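PDB 2F68: collagen adhesin from Staphylococcus aureus, which binds collagen as a cell-surface adhesin, probably by closing its two extracellular domains around the rope-like triple helix in a "collagen hug". Local coordinates for residues L171-E176 / K182-K187; A276-H281 / K289-T294. All blocks are in the same frame, centred on the assembly; numbering follows the deposited sequence.

Contact 1: residues L171-E176 / K182-K187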
ATOM      1  N   LEU A 171       2.598   9.469  12.209  1.00 20.08           N
ATOM      2  CA  LEU A 171       3.441  10.399  12.957  1.00 19.94           C
ATOM      3  C   LEU A 171       3.800   9.807  14.317  1.00 20.47           C
ATOM      4  O   LEU A 171       3.040   9.924  15.281  1.00 18.52           O
ATOM      5  CB  LEU A 171       2.750  11.761  13.120  1.00 20.78           C
ATOM      6  CG  LEU A 171       2.985  12.844  12.062  1.00 24.79           C
ATOM      7  CD1 LEU A 171       2.326  12.502  10.734  1.00 24.83           C
ATOM      8  CD2 LEU A 171       2.484  14.187  12.569  1.00 20.74           C
ATOM      9  N   ASN A 172       4.964   9.168  14.377  1.00 20.09           N
ATOM     10  CA  ASN A 172       5.419   8.479  15.582  1.00 20.32           C
ATOM     11  C   ASN A 172       6.296   9.370  16.463  1.00 20.52           C
ATOM     12  O   ASN A 172       7.485   9.554  16.192  1.00 20.02           O
ATOM     13  CB  ASN A 172       6.151   7.183  15.209  1.00 21.15           C
ATOM     14  CG  ASN A 172       5.276   6.220  14.421  1.00 24.23           C
ATOM     15  OD1 ASN A 172       4.165   5.886  14.836  1.00 26.12           O
ATOM     16  ND2 ASN A 172       5.781   5.761  13.282  1.00 26.86           N
ATOM     17  N   ILE A 173       5.694   9.915  17.519  1.00 21.12           N
ATOM     18  CA  ILE A 173       6.360  10.870  18.407  1.00 20.94           C
ATOM     19  C   ILE A 173       6.749  10.219  19.737  1.00 22.53           C
ATOM     20  O   ILE A 173       5.958   9.480  20.328  1.00 21.98           O
ATOM     21  CB  ILE A 173       5.469  12.113  18.684  1.00 21.13           C
ATOM     22  CG1 ILE A 173       4.793  12.601  17.395  1.00 20.37           C
ATOM     23  CG2 ILE A 173       6.287  13.232  19.329  1.00 18.22           C
ATOM     24  CD1 ILE A 173       3.618  13.540  17.617  1.00 22.22           C
ATOM     25  N   ASN A 174       7.970  10.510  20.191  1.00 22.28           N
ATOM     26  CA  ASN A 174       8.519  10.003  21.458  1.00 22.83           C
ATOM     27  C   ASN A 174       8.369   8.485  21.607  1.00 23.26           C
ATOM     28  O   ASN A 174       7.708   7.994  22.526  1.00 23.37           O
ATOM     29  CB  ASN A 174       7.915  10.754  22.658  1.00 22.91           C
ATOM     30  CG  ASN A 174       8.716  10.566  23.941  1.00 23.36           C
ATOM     31  OD1 ASN A 174       9.865  10.118  23.920  1.00 23.20           O
ATOM     32  ND2 ASN A 174       8.109  10.916  25.068  1.00 21.86           N
ATOM     33  N   ASN A 175       9.005   7.757  20.693  1.00 23.38           N
ATOM     34  CA  ASN A 175       8.874   6.302  20.593  1.00 24.24           C
ATOM     35  C   ASN A 175       9.417   5.510  21.783  1.00 25.84           C
ATOM     36  O   ASN A 175       8.942   4.407  22.063  1.00 25.39           O
ATOM     37  CB  ASN A 175       9.527   5.804  19.299  1.00 23.59           C
ATOM     38  CG  ASN A 175       8.823   6.316  18.058  1.00 24.37           C
ATOM     39  OD1 ASN A 175       7.647   6.033  17.835  1.00 21.96           O
ATOM     40  ND2 ASN A 175       9.547   7.070  17.238  1.00 19.22           N
ATOM     41  N   GLU A 176      10.401   6.073  22.477  1.00 26.98           N
ATOM     42  CA  GLU A 176      11.039   5.400  23.609  1.00 28.42           C
ATOM     43  C   GLU A 176      10.485   5.857  24.961  1.00 28.39           C
ATOM     44  O   GLU A 176      10.988   5.447  26.013  1.00 29.38           O
ATOM     45  CB  GLU A 176      12.563   5.583  23.557  1.00 30.11           C
ATOM     46  CG  GLU A 176      13.236   4.974  22.324  1.00 33.99           C
ATOM     47  CD  GLU A 176      13.054   3.466  22.221  1.00 41.53           C
ATOM     48  OE1 GLU A 176      13.261   2.762  23.233  1.00 46.01           O
ATOM     49  OE2 GLU A 176      12.712   2.984  21.121  1.00 44.92           O
ATOM     50  N   LYS A 182      10.996  20.293  27.132  1.00 22.84           N
ATOM     51  CA  LYS A 182      10.176  21.337  26.510  1.00 24.22           C
ATOM     52  C   LYS A 182       8.952  20.765  25.790  1.00 23.20           C
ATOM     53  O   LYS A 182       8.795  19.546  25.689  1.00 22.73           O
ATOM     54  CB  LYS A 182      11.020  22.198  25.558  1.00 24.64           C
ATOM     55  CG  LYS A 182      11.741  21.425  24.452  1.00 25.71           C
ATOM     56  CD  LYS A 182      12.503  22.351  23.510  1.00 27.33           C
ATOM     57  CE  LYS A 182      11.582  23.009  22.488  1.00 35.18           C
ATOM     58  NZ  LYS A 182      12.328  23.911  21.568  1.00 34.52           N
ATOM     59  N   ASP A 183       8.089  21.653  25.298  1.00 22.45           N
ATOM     60  CA  ASP A 183       6.878  21.258  24.578  1.00 21.97           C
ATOM     61  C   ASP A 183       7.195  20.739  23.178  1.00 21.96           C
ATOM     62  O   ASP A 183       7.961  21.359  22.434  1.00 21.05           O
ATOM     63  CB  ASP A 183       5.893  22.430  24.493  1.00 22.04           C
ATOM     64  CG  ASP A 183       5.348  22.846  25.852  1.00 26.51           C
ATOM     65  OD1 ASP A 183       5.780  22.288  26.883  1.00 25.10           O
ATOM     66  OD2 ASP A 183       4.478  23.742  25.887  1.00 28.49           O
ATOM     67  N   ILE A 184       6.606  19.597  22.831  1.00 21.69           N
ATOM     68  CA  ILE A 184       6.816  18.975  21.523  1.00 21.56           C
ATOM     69  C   ILE A 184       5.940  19.649  20.468  1.00 21.56           C
ATOM     70  O   ILE A 184       4.717  19.727  20.620  1.00 21.31           O
ATOM     71  CB  ILE A 184       6.538  17.447  21.550  1.00 21.25           C
ATOM     72  CG1 ILE A 184       7.247  16.785  22.740  1.00 18.41           C
ATOM     73  CG2 ILE A 184       6.969  16.801  20.232  1.00 23.42           C
ATOM     74  CD1 ILE A 184       6.693  15.421  23.123  1.00 20.81           C
ATOM     75  N   THR A 185       6.576  20.136  19.406  1.00 22.65           N
ATOM     76  CA  THR A 185       5.874  20.817  18.321  1.00 23.23           C
ATOM     77  C   THR A 185       6.161  20.146  16.978  1.00 22.15           C
ATOM     78  O   THR A 185       7.315  20.045  16.555  1.00 22.24           O
ATOM     79  CB  THR A 185       6.247  22.319  18.254  1.00 24.07           C
ATOM     80  OG1 THR A 185       6.171  22.895  19.564  1.00 25.50           O
ATOM     81  CG2 THR A 185       5.306  23.072  17.319  1.00 24.03           C
ATOM     82  N   ILE A 186       5.099  19.683  16.323  1.00 22.22           N
ATOM     83  CA  ILE A 186       5.201  19.039  15.014  1.00 21.70           C
ATOM     84  C   ILE A 186       4.386  19.820  13.984  1.00 21.98           C
ATOM     85  O   ILE A 186       3.181  20.017  14.156  1.00 22.96           O
ATOM     86  CB  ILE A 186       4.720  17.554  15.050  1.00 21.03           C
ATOM     87  CG1 ILE A 186       5.323  16.784  16.239  1.00 23.15           C
ATOM     88  CG2 ILE A 186       4.993  16.855  13.712  1.00 21.94           C
ATOM     89  CD1 ILE A 186       6.845  16.621  16.222  1.00 22.04           C
ATOM     90  N   LYS A 187       5.051  20.267  12.921  1.00 20.46           N
ATOM     91  CA  LYS A 187       4.388  20.994  11.839  1.00 21.42           C
ATOM     92  C   LYS A 187       4.393  20.178  10.548  1.00 20.81           C
ATOM     93  O   LYS A 187       5.388  20.152   9.819  1.00 21.90           O
ATOM     94  CB  LYS A 187       5.037  22.367  11.621  1.00 21.53           C
ATOM     95  CG  LYS A 187       4.764  23.372  12.731  1.00 22.87           C
ATOM     96  CD  LYS A 187       5.316  24.745  12.382  1.00 24.25           C
ATOM     97  CE  LYS A 187       5.067  25.740  13.502  1.00 25.66           C
ATOM     98  NZ  LYS A 187       5.613  27.087  13.179  1.00 27.60           N
TER
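I173 packs against I184 and I186 across the interior of a beta-sandwich, the immunoglobulin-like fold of the collagen-binding domain. Strand 166-173 belongs to one sheet and strand 184-190 to the other. Their short segments run nearly antiparallel, at 164°, with axes 10.3 Å apart at closest approach; that spacing is too wide for backbone pairing and fits two layers of side chains. The methyl groups of the two layers interdigitate in the sandwich core. I173 presents two bumps: its CG2 methyl meets CG2 of I184 at 3.7 Å, while the end of its longer branch, CD1, meets CG1 of I186 at 3.9 Å. It therefore straddles the hollow between the two isoleucines. I186 answers in the same way, entering between L171 and I173, its CG1 touching I173 and its CG2 touching L171. The two branches of I173 separate because chi1 of -43° turns CG1 to the N side and sends CG2 the other way; chi2 of 163° then stretches CD1 out to its partner. All four side chains are buried, and they overlap alongside one another rather than meeting end on. The strand ends at I173, and N174 begins the turn; its side-chain amide is held by hydrogen bonds from ND2 to the G249 carbonyl and from the S178 backbone N to OD1. Neighbouring strand 252-262 adds F254 and I256 beside I173. At the other end of the row, the CD2 methyl of L171 rests 3.8 Å from CG2 of I186.

Contact 2: residues A276-H281 / K289-T294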
ATOM      1  N   ALA A 276      10.087  19.174  13.245  1.00 19.30           N
ATOM      2  CA  ALA A 276       9.957  18.828  14.662  1.00 19.78           C
ATOM      3  C   ALA A 276      10.743  19.745  15.599  1.00 19.70           C
ATOM      4  O   ALA A 276      11.901  20.079  15.335  1.00 19.70           O
ATOM      5  CB  ALA A 276      10.353  17.375  14.887  1.00 19.42           C
ATOM      6  N   TRP A 277      10.096  20.139  16.694  1.00 20.29           N
ATOM      7  CA  TRP A 277      10.730  20.914  17.759  1.00 20.64           C
ATOM      8  C   TRP A 277      10.624  20.167  19.088  1.00 21.55           C
ATOM      9  O   TRP A 277       9.545  20.095  19.684  1.00 21.04           O
ATOM     10  CB  TRP A 277      10.084  22.296  17.886  1.00 22.32           C
ATOM     11  CG  TRP A 277      10.459  23.257  16.799  1.00 21.88           C
ATOM     12  CD1 TRP A 277      11.463  24.182  16.834  1.00 26.13           C
ATOM     13  CD2 TRP A 277       9.829  23.398  15.520  1.00 21.59           C
ATOM     14  NE1 TRP A 277      11.501  24.886  15.655  1.00 23.33           N
ATOM     15  CE2 TRP A 277      10.509  24.427  14.830  1.00 23.26           C
ATOM     16  CE3 TRP A 277       8.756  22.752  14.888  1.00 21.79           C
ATOM     17  CZ2 TRP A 277      10.152  24.827  13.538  1.00 24.76           C
ATOM     18  CZ3 TRP A 277       8.402  23.151  13.603  1.00 22.00           C
ATOM     19  CH2 TRP A 277       9.100  24.178  12.943  1.00 24.84           C
ATOM     20  N   TYR A 278      11.746  19.608  19.539  1.00 20.89           N
ATOM     21  CA  TYR A 278      11.795  18.857  20.797  1.00 20.22           C
ATOM     22  C   TYR A 278      13.193  18.821  21.412  1.00 20.80           C
ATOM     23  O   TYR A 278      14.183  19.120  20.740  1.00 20.56           O
ATOM     24  CB  TYR A 278      11.263  17.428  20.603  1.00 21.08           C
ATOM     25  CG  TYR A 278      12.076  16.576  19.649  1.00 21.32           C
ATOM     26  CD1 TYR A 278      13.176  15.843  20.100  1.00 20.26           C
ATOM     27  CD2 TYR A 278      11.737  16.491  18.299  1.00 20.50           C
ATOM     28  CE1 TYR A 278      13.924  15.057  19.229  1.00 22.35           C
ATOM     29  CE2 TYR A 278      12.479  15.707  17.419  1.00 21.34           C
ATOM     30  CZ  TYR A 278      13.569  14.994  17.892  1.00 21.46           C
ATOM     31  OH  TYR A 278      14.305  14.216  17.026  1.00 23.13           O
ATOM     32  N   GLN A 279      13.262  18.452  22.690  1.00 20.97           N
ATOM     33  CA  GLN A 279      14.534  18.240  23.379  1.00 22.60           C
ATOM     34  C   GLN A 279      14.403  17.210  24.499  1.00 22.39           C
ATOM     35  O   GLN A 279      13.811  17.487  25.546  1.00 22.59           O
ATOM     36  CB  GLN A 279      15.093  19.561  23.929  1.00 20.76           C
ATOM     37  CG  GLN A 279      16.454  19.423  24.619  1.00 22.27           C
ATOM     38  CD  GLN A 279      17.005  20.742  25.140  1.00 24.61           C
ATOM     39  OE1 GLN A 279      16.362  21.788  25.038  1.00 23.77           O
ATOM     40  NE2 GLN A 279      18.207  20.692  25.704  1.00 24.10           N
ATOM     41  N   GLU A 280      14.955  16.021  24.264  1.00 24.17           N
ATOM     42  CA  GLU A 280      15.071  15.000  25.302  1.00 24.62           C
ATOM     43  C   GLU A 280      16.067  15.489  26.344  1.00 25.26           C
ATOM     44  O   GLU A 280      17.153  15.958  25.993  1.00 24.91           O
ATOM     45  CB  GLU A 280      15.554  13.671  24.715  1.00 25.80           C
ATOM     46  CG  GLU A 280      14.614  13.040  23.701  1.00 28.59           C
ATOM     47  CD  GLU A 280      15.112  11.695  23.197  1.00 31.03           C
ATOM     48  OE1 GLU A 280      15.283  10.770  24.020  1.00 33.43           O
ATOM     49  OE2 GLU A 280      15.324  11.562  21.973  1.00 34.37           O
ATOM     50  N   HIS A 281      15.695  15.393  27.617  1.00 25.77           N
ATOM     51  CA  HIS A 281      16.566  15.856  28.694  1.00 25.81           C
ATOM     52  C   HIS A 281      17.787  14.949  28.830  1.00 26.49           C
ATOM     53  O   HIS A 281      17.688  13.808  29.289  1.00 27.16           O
ATOM     54  CB  HIS A 281      15.806  15.973  30.016  1.00 26.19           C
ATOM     55  CG  HIS A 281      16.502  16.822  31.032  1.00 24.63           C
ATOM     56  ND1 HIS A 281      17.106  16.296  32.152  1.00 24.49           N
ATOM     57  CD2 HIS A 281      16.702  18.160  31.088  1.00 22.98           C
ATOM     58  CE1 HIS A 281      17.642  17.274  32.860  1.00 19.74           C
ATOM     59  NE2 HIS A 281      17.412  18.416  32.235  1.00 25.71           N
ATOM     60  N   LYS A 289      13.933  20.271  12.608  1.00 25.42           N
ATOM     61  CA  LYS A 289      14.579  19.263  11.773  1.00 25.68           C
ATOM     62  C   LYS A 289      13.540  18.570  10.896  1.00 24.81           C
ATOM     63  O   LYS A 289      12.432  18.273  11.349  1.00 24.57           O
ATOM     64  CB  LYS A 289      15.324  18.239  12.635  1.00 25.55           C
ATOM     65  CG  LYS A 289      16.311  17.365  11.873  1.00 28.65           C
ATOM     66  CD  LYS A 289      17.013  16.382  12.800  1.00 27.60           C
ATOM     67  CE  LYS A 289      17.947  15.455  12.034  1.00 28.60           C
ATOM     68  NZ  LYS A 289      17.212  14.481  11.176  1.00 37.96           N
ATOM     69  N   SER A 290      13.906  18.320   9.641  1.00 25.28           N
ATOM     70  CA  SER A 290      13.000  17.711   8.671  1.00 24.00           C
ATOM     71  C   SER A 290      12.900  16.199   8.836  1.00 24.06           C
ATOM     72  O   SER A 290      13.912  15.506   8.963  1.00 23.22           O
ATOM     73  CB  SER A 290      13.435  18.053   7.244  1.00 24.57           C
ATOM     74  OG  SER A 290      13.361  19.447   7.010  1.00 28.90           O
ATOM     75  N   PHE A 291      11.665  15.702   8.838  1.00 23.44           N
ATOM     76  CA  PHE A 291      11.391  14.268   8.880  1.00 21.92           C
ATOM     77  C   PHE A 291      10.331  13.929   7.833  1.00 21.57           C
ATOM     78  O   PHE A 291       9.140  13.854   8.137  1.00 21.53           O
ATOM     79  CB  PHE A 291      10.941  13.837  10.281  1.00 22.28           C
ATOM     80  CG  PHE A 291      11.996  14.009  11.340  1.00 22.06           C
ATOM     81  CD1 PHE A 291      12.023  15.151  12.136  1.00 22.00           C
ATOM     82  CD2 PHE A 291      12.964  13.029  11.542  1.00 23.81           C
ATOM     83  CE1 PHE A 291      12.997  15.314  13.118  1.00 25.93           C
ATOM     84  CE2 PHE A 291      13.944  13.184  12.521  1.00 24.65           C
ATOM     85  CZ  PHE A 291      13.959  14.329  13.310  1.00 24.88           C
ATOM     86  N   ASN A 292      10.783  13.730   6.597  1.00 21.11           N
ATOM     87  CA  ASN A 292       9.889  13.550   5.453  1.00 21.87           C
ATOM     88  C   ASN A 292       9.772  12.093   5.011  1.00 23.28           C
ATOM     89  O   ASN A 292      10.670  11.285   5.263  1.00 22.83           O
ATOM     90  CB  ASN A 292      10.350  14.415   4.270  1.00 21.24           C
ATOM     91  CG  ASN A 292      10.774  15.820   4.687  1.00 22.55           C
ATOM     92  OD1 ASN A 292      11.813  16.316   4.250  1.00 25.76           O
ATOM     93  ND2 ASN A 292       9.974  16.464   5.531  1.00 18.79           N
ATOM     94  N   HIS A 293       8.662  11.767   4.351  1.00 23.20           N
ATOM     95  CA  HIS A 293       8.442  10.427   3.808  1.00 23.90           C
ATOM     96  C   HIS A 293       7.701  10.471   2.475  1.00 24.09           C
ATOM     97  O   HIS A 293       6.814  11.306   2.272  1.00 23.50           O
ATOM     98  CB  HIS A 293       7.682   9.553   4.807  1.00 23.33           C
ATOM     99  CG  HIS A 293       7.778   8.087   4.518  1.00 24.70           C
ATOM    100  ND1 HIS A 293       6.816   7.404   3.805  1.00 25.93           N
ATOM    101  CD2 HIS A 293       8.727   7.177   4.838  1.00 22.78           C
ATOM    102  CE1 HIS A 293       7.167   6.134   3.703  1.00 24.83           C
ATOM    103  NE2 HIS A 293       8.322   5.970   4.322  1.00 26.94           N
ATOM    104  N   THR A 294       8.071   9.563   1.575  1.00 23.57           N
ATOM    105  CA  THR A 294       7.479   9.489   0.242  1.00 24.23           C
ATOM    106  C   THR A 294       6.940   8.085  -0.034  1.00 24.13           C
ATOM    107  O   THR A 294       7.653   7.092   0.132  1.00 22.89           O
ATOM    108  CB  THR A 294       8.502   9.885  -0.852  1.00 24.62           C
ATOM    109  OG1 THR A 294       9.167  11.097  -0.475  1.00 24.87           O
ATOM    110  CG2 THR A 294       7.812  10.088  -2.195  1.00 25.01           C
TER
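The antiparallel pairing of strand 269-278 with strand 289-296, in the six-stranded sheet of the collagen-binding domain, provides this contact. A276 and K289 form a hydrogen-bonded pair with CA atoms 5.5 Å apart. Its two bonds are unequal: A276 N donates to K289 O at 3.1 Å, with an N-H...O angle of 146°, whereas the return bond from K289 N to A276 O is weak at 3.4 Å. Both side chains of the pair leave the same face of the sheet, but the K289 chain, extended through chi3, carries its amine away from the contact.

F291 packs beside the A276 methyl: its CE1 lies 3.8 Å from A276 CB, approached obliquely. From the opposite direction comes Y278, whose chi1 of 63° swings the ring back over its own strand and brings OH to 3.7 Å from CZ of F291. With chi2 at 87°, the plane of the tyrosine ring is set so that A276 CB lies in it, at the ring edge. The cluster continues into the loop before strand 154-156, where F152 stacks on Y278 and Y153 meets F291 edge-to-face. F291 also pairs with S274 through the backbone, at the break between strand portions 289-290 and 293-294. Together these features make an antiparallel strand pair whose inner face, marked by A276, contributes to the hydrophobic core of a beta-sandwich.

Contact 1 joins two sheets through the sandwich core, whereas contact 2 joins neighbouring strands within one of them. The chemistry follows: four buried branched aliphatic side chains interlock in contact 1, while contact 2 combines backbone bonds with an aromatic cluster and reaches the surface at exposed K289. Their centres are about 7 Å apart, consistent with strands 184-190 and 269-278 being neighbours. T185 O lies 2.8 Å from W277 N, a probable hydrogen bond linking those strands. On the inner side, I186 CD1 packs 3.8 Å from A276 CB, so I186 belongs to the interdigitated core of contact 1 and also borders the pairing strand of contact 2.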